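Long-range contact in spermidine N(1)-acetyltransferase (Thermoplasma acidophilum, PDB 3K9U), which catalyses the transfer of an acetyl group from acetyl-CoA to polyamines such as spermidine, protecting the cell against polyamine toxicity: residues A[138-144]-A[154-158]. Numbering follows the deposited sequence.
With ACO (acetyl coenzyme *a), chain G.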
loop_
_atom_site.group_PDB
_atom_site.type_symbol
_atom_site.label_atom_id
_atom_site.label_comp_id
_atom_site.label_asym_id
_atom_site.label_seq_id
_atom_site.Cartn_x
_atom_site.Cartn_y
_atom_site.Cartn_z
ATOM N N TYR A 138 -0.049 5.428 -14.731
ATOM C CA TYR A 138 0.371 5.705 -16.105
ATOM C C TYR A 138 -0.018 7.079 -16.593
ATOM O O TYR A 138 0.788 7.721 -17.278
ATOM C CB TYR A 138 -0.192 4.672 -17.064
ATOM C CG TYR A 138 0.389 3.310 -16.857
ATOM C CD1 TYR A 138 1.770 3.107 -16.834
ATOM C CD2 TYR A 138 -0.440 2.205 -16.692
ATOM C CE1 TYR A 138 2.283 1.844 -16.629
ATOM C CE2 TYR A 138 0.066 0.959 -16.477
ATOM C CZ TYR A 138 1.408 0.773 -16.460
ATOM O OH TYR A 138 1.871 -0.502 -16.281
ATOM N N TYR A 139 -1.228 7.542 -16.263
ATOM C CA TYR A 139 -1.611 8.885 -16.691
ATOM C C TYR A 139 -0.774 9.937 -15.991
ATOM O O TYR A 139 -0.565 11.002 -16.551
ATOM C CB TYR A 139 -3.139 9.175 -16.700
ATOM C CG TYR A 139 -3.934 9.460 -15.391
ATOM C CD1 TYR A 139 -5.017 8.632 -15.021
ATOM C CD2 TYR A 139 -3.696 10.597 -14.602
ATOM C CE1 TYR A 139 -5.798 8.889 -13.851
ATOM C CE2 TYR A 139 -4.488 10.862 -13.432
ATOM C CZ TYR A 139 -5.516 9.983 -13.063
ATOM O OH TYR A 139 -6.305 10.220 -11.938
ATOM N N LYS A 140 -0.261 9.619 -14.799
ATOM C CA LYS A 140 0.619 10.535 -14.077
ATOM C C LYS A 140 2.068 10.448 -14.579
ATOM O O LYS A 140 2.899 11.227 -14.176
ATOM C CB LYS A 140 0.554 10.256 -12.580
ATOM C CG LYS A 140 -0.730 10.806 -11.920
ATOM C CD LYS A 140 -1.080 10.022 -10.658
ATOM C CE LYS A 140 -2.548 10.301 -10.232
ATOM N NZ LYS A 140 -2.933 9.605 -8.929
ATOM N N ASN A 141 2.366 9.491 -15.445
ATOM C CA ASN A 141 3.671 9.386 -16.058
ATOM C C ASN A 141 3.632 9.592 -17.570
ATOM O O ASN A 141 4.456 9.038 -18.307
ATOM C CB ASN A 141 4.292 8.050 -15.676
ATOM C CG ASN A 141 4.816 8.068 -14.278
ATOM O OD1 ASN A 141 5.897 8.583 -14.037
ATOM N ND2 ASN A 141 4.017 7.601 -13.328
ATOM N N GLY A 142 2.675 10.405 -18.025
ATOM C CA GLY A 142 2.632 10.878 -19.413
ATOM C C GLY A 142 1.899 9.982 -20.418
ATOM O O GLY A 142 1.870 10.305 -21.598
ATOM N N PHE A 143 1.311 8.866 -19.984
ATOM C CA PHE A 143 0.555 8.011 -20.904
ATOM C C PHE A 143 -0.855 8.566 -21.093
ATOM O O PHE A 143 -1.474 9.059 -20.127
ATOM C CB PHE A 143 0.488 6.557 -20.419
ATOM C CG PHE A 143 1.779 5.796 -20.596
ATOM C CD1 PHE A 143 2.793 5.885 -19.638
ATOM C CD2 PHE A 143 1.984 4.972 -21.714
ATOM C CE1 PHE A 143 3.994 5.182 -19.793
ATOM C CE2 PHE A 143 3.177 4.255 -21.859
ATOM C CZ PHE A 143 4.183 4.379 -20.906
ATOM N N LYS A 144 -1.338 8.453 -22.332
ATOM C CA LYS A 144 -2.678 8.887 -22.755
ATOM C C LYS A 144 -3.465 7.709 -23.297
ATOM O O LYS A 144 -2.869 6.815 -23.907
ATOM C CB LYS A 144 -2.565 9.895 -23.853
ATOM C CG LYS A 144 -1.604 11.002 -23.568
ATOM C CD LYS A 144 -2.114 11.895 -22.463
ATOM C CE LYS A 144 -1.310 13.194 -22.446
ATOM N NZ LYS A 144 -1.208 13.781 -23.836
ATOM N N ILE A 154 -6.042 0.932 -24.017
ATOM C CA ILE A 154 -4.756 0.968 -24.685
ATOM C C ILE A 154 -4.188 2.372 -24.464
ATOM O O ILE A 154 -4.840 3.360 -24.795
ATOM C CB ILE A 154 -4.895 0.661 -26.210
ATOM C CG1 ILE A 154 -5.408 -0.765 -26.431
ATOM C CG2 ILE A 154 -3.557 0.875 -26.950
ATOM C CD1 ILE A 154 -5.835 -1.066 -27.876
ATOM N N MET A 155 -2.997 2.469 -23.885
ATOM C CA MET A 155 -2.388 3.774 -23.652
ATOM C C MET A 155 -1.087 3.925 -24.424
ATOM O O MET A 155 -0.409 2.948 -24.693
ATOM C CB MET A 155 -2.135 4.006 -22.162
ATOM C CG MET A 155 -3.366 3.834 -21.306
ATOM S SD MET A 155 -3.074 4.108 -19.546
ATOM C CE MET A 155 -3.064 5.916 -19.444
ATOM N N GLU A 156 -0.762 5.163 -24.770
ATOM C CA GLU A 156 0.440 5.494 -25.498
ATOM C C GLU A 156 1.100 6.710 -24.909
ATOM O O GLU A 156 0.436 7.612 -24.409
ATOM C CB GLU A 156 0.158 5.730 -27.009
ATOM C CG GLU A 156 -0.429 4.486 -27.711
ATOM C CD GLU A 156 -0.672 4.637 -29.236
ATOM O OE1 GLU A 156 0.030 5.424 -29.930
ATOM O OE2 GLU A 156 -1.590 3.938 -29.726
ATOM N N LYS A 157 2.423 6.722 -25.025
ATOM C CA LYS A 157 3.252 7.863 -24.701
ATOM C C LYS A 157 4.264 8.011 -25.805
ATOM O O LYS A 157 4.881 7.012 -26.222
ATOM C CB LYS A 157 3.999 7.600 -23.399
ATOM C CG LYS A 157 4.909 8.760 -22.902
ATOM C CD LYS A 157 5.568 8.364 -21.547
ATOM C CE LYS A 157 6.409 9.481 -20.968
ATOM N NZ LYS A 157 6.883 9.133 -19.586
ATOM N N LYS A 158 4.467 9.254 -26.227
ATOM C CA LYS A 158 5.382 9.630 -27.289
ATOM C C LYS A 158 6.663 10.241 -26.710
ATOM O O LYS A 158 6.629 10.911 -25.690
ATOM C CB LYS A 158 4.709 10.685 -28.166
ATOM C CG LYS A 158 3.415 10.222 -28.840
ATOM C CD LYS A 158 3.707 9.467 -30.138
ATOM C CE LYS A 158 3.942 10.420 -31.315
ATOM N NZ LYS A 158 4.661 9.738 -32.445
HETATM N N1A ACO G . -3.010 2.691 -3.781
HETATM C C2A ACO G . -3.610 3.498 -4.689
HETATM N N3A ACO G . -2.932 4.094 -5.686
HETATM C C4A ACO G . -1.613 3.889 -5.861
HETATM C C5A ACO G . -0.937 3.018 -4.902
HETATM C C6A ACO G . -1.725 2.397 -3.826
HETATM N N6A ACO G . -1.161 1.585 -2.897
HETATM N N7A ACO G . 0.333 2.976 -5.262
HETATM C C8A ACO G . 0.469 3.759 -6.344
HETATM N N9A ACO G . -0.697 4.296 -6.732
HETATM C C1B ACO G . -0.844 5.233 -7.892
HETATM C C2B ACO G . -1.489 6.577 -7.548
HETATM O O2B ACO G . -2.135 7.171 -8.705
HETATM C C3B ACO G . -0.335 7.442 -7.130
HETATM O O3B ACO G . -0.630 8.841 -7.301
HETATM P P3B ACO G . -1.188 9.642 -5.992
HETATM O O7A ACO G . 0.044 9.863 -5.211
HETATM O O8A ACO G . -2.183 8.679 -5.354
HETATM O O9A ACO G . -1.808 10.855 -6.666
HETATM C C4B ACO G . 0.827 6.910 -7.949
HETATM O O4B ACO G . 0.446 5.599 -8.390
HETATM C C5B ACO G . 2.125 6.820 -7.175
HETATM O O5B ACO G . 3.258 6.744 -8.053
HETATM P P1A ACO G . 4.484 5.746 -7.745
HETATM O O1A ACO G . 4.857 5.808 -6.271
HETATM O O2A ACO G . 5.569 5.955 -8.768
HETATM O O3A ACO G . 3.733 4.337 -8.046
HETATM P P2A ACO G . 4.352 2.893 -7.631
HETATM O O4A ACO G . 3.380 2.291 -6.643
HETATM O O5A ACO G . 5.836 3.011 -7.306
HETATM O O6A ACO G . 4.244 2.082 -8.993
HETATM C CBP ACO G . 2.601 0.599 -9.885
HETATM C CCP ACO G . 3.037 2.046 -9.747
HETATM C CDP ACO G . 1.360 0.524 -10.753
HETATM C CEP ACO G . 3.735 -0.139 -10.591
HETATM C CAP ACO G . 2.352 -0.033 -8.496
HETATM O OAP ACO G . 1.404 0.720 -7.729
HETATM C C9P ACO G . 1.888 -1.462 -8.559
HETATM O O9P ACO G . 2.705 -2.352 -8.709
HETATM N N8P ACO G . 0.595 -1.663 -8.474
HETATM C C7P ACO G . -0.037 -2.958 -8.594
HETATM C C6P ACO G . 0.193 -3.664 -9.921
HETATM C C5P ACO G . -0.265 -2.895 -11.143
HETATM O O5P ACO G . -1.331 -2.299 -11.182
HETATM N N4P ACO G . 0.547 -2.951 -12.202
HETATM C C3P ACO G . 0.181 -2.369 -13.491
HETATM C C2P ACO G . -0.505 -3.417 -14.356
HETATM S S1P ACO G . -0.726 -2.875 -16.024
HETATM C C ACO G . 0.618 -3.501 -16.841
HETATM O O ACO G . 1.373 -4.252 -16.234
HETATM C CH3 ACO G . 0.869 -3.170 -18.300
#
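In this GNAT fold the turn that leaves helix 132-139 packs against strand 152-158, with Phe143 and Lys157 meeting at its heart. CB of Lys157 sits over one face of the Phe143 ring, 3.8 Å from the centroid and 15° off the normal, a CH-pi contact in which the two side chains cross at about a right angle. With CG anti to the backbone N (chi1 -179°) and every later torsion extended, the lysine runs on past the carbonyl of Gly142 until NZ donates to Asn141 O at 2.7 Å, tilted 32° from the carbonyl plane. The same NZ forms a salt bridge with Glu112 of helix 103-118, so one ammonium ties turn, strand and helix together. A methionine in its place would probably leave Asn141 O and the Glu112 carboxylate without this partner.

From the same face of the strand, two residues earlier, Met155 packs its CE 3.7 Å from Phe143 CB. SD touches Tyr138 CB at 3.8 Å and lies obliquely to the Tyr138 ring, 5.3 Å from its centroid, a Met-aromatic contact. The backbone then pairs Lys144 with Glu156, antiparallel and hydrogen-bonded, through Lys144 N to Glu156 O (2.9 Å) and Glu156 N to Lys144 O. Tyr138 O accepts from Asn141 N and Phe143 N on opposite faces of its plane. Gly142, closing the type I turn, has the positive phi that favours glycine and may matter for polyamine acetylation, as in relatives.

Tyr138 OH, the probable proton donor, is 3.3 Å from the acetyl carbon C of acetyl-CoA, while Lys140 NZ grips its ribose O2B and 3'-phosphate. A tyrosine whose hydroxyl reaches the thioester, carried on the helix before the last strand pair, is typical of the GNAT acetyl-CoA site.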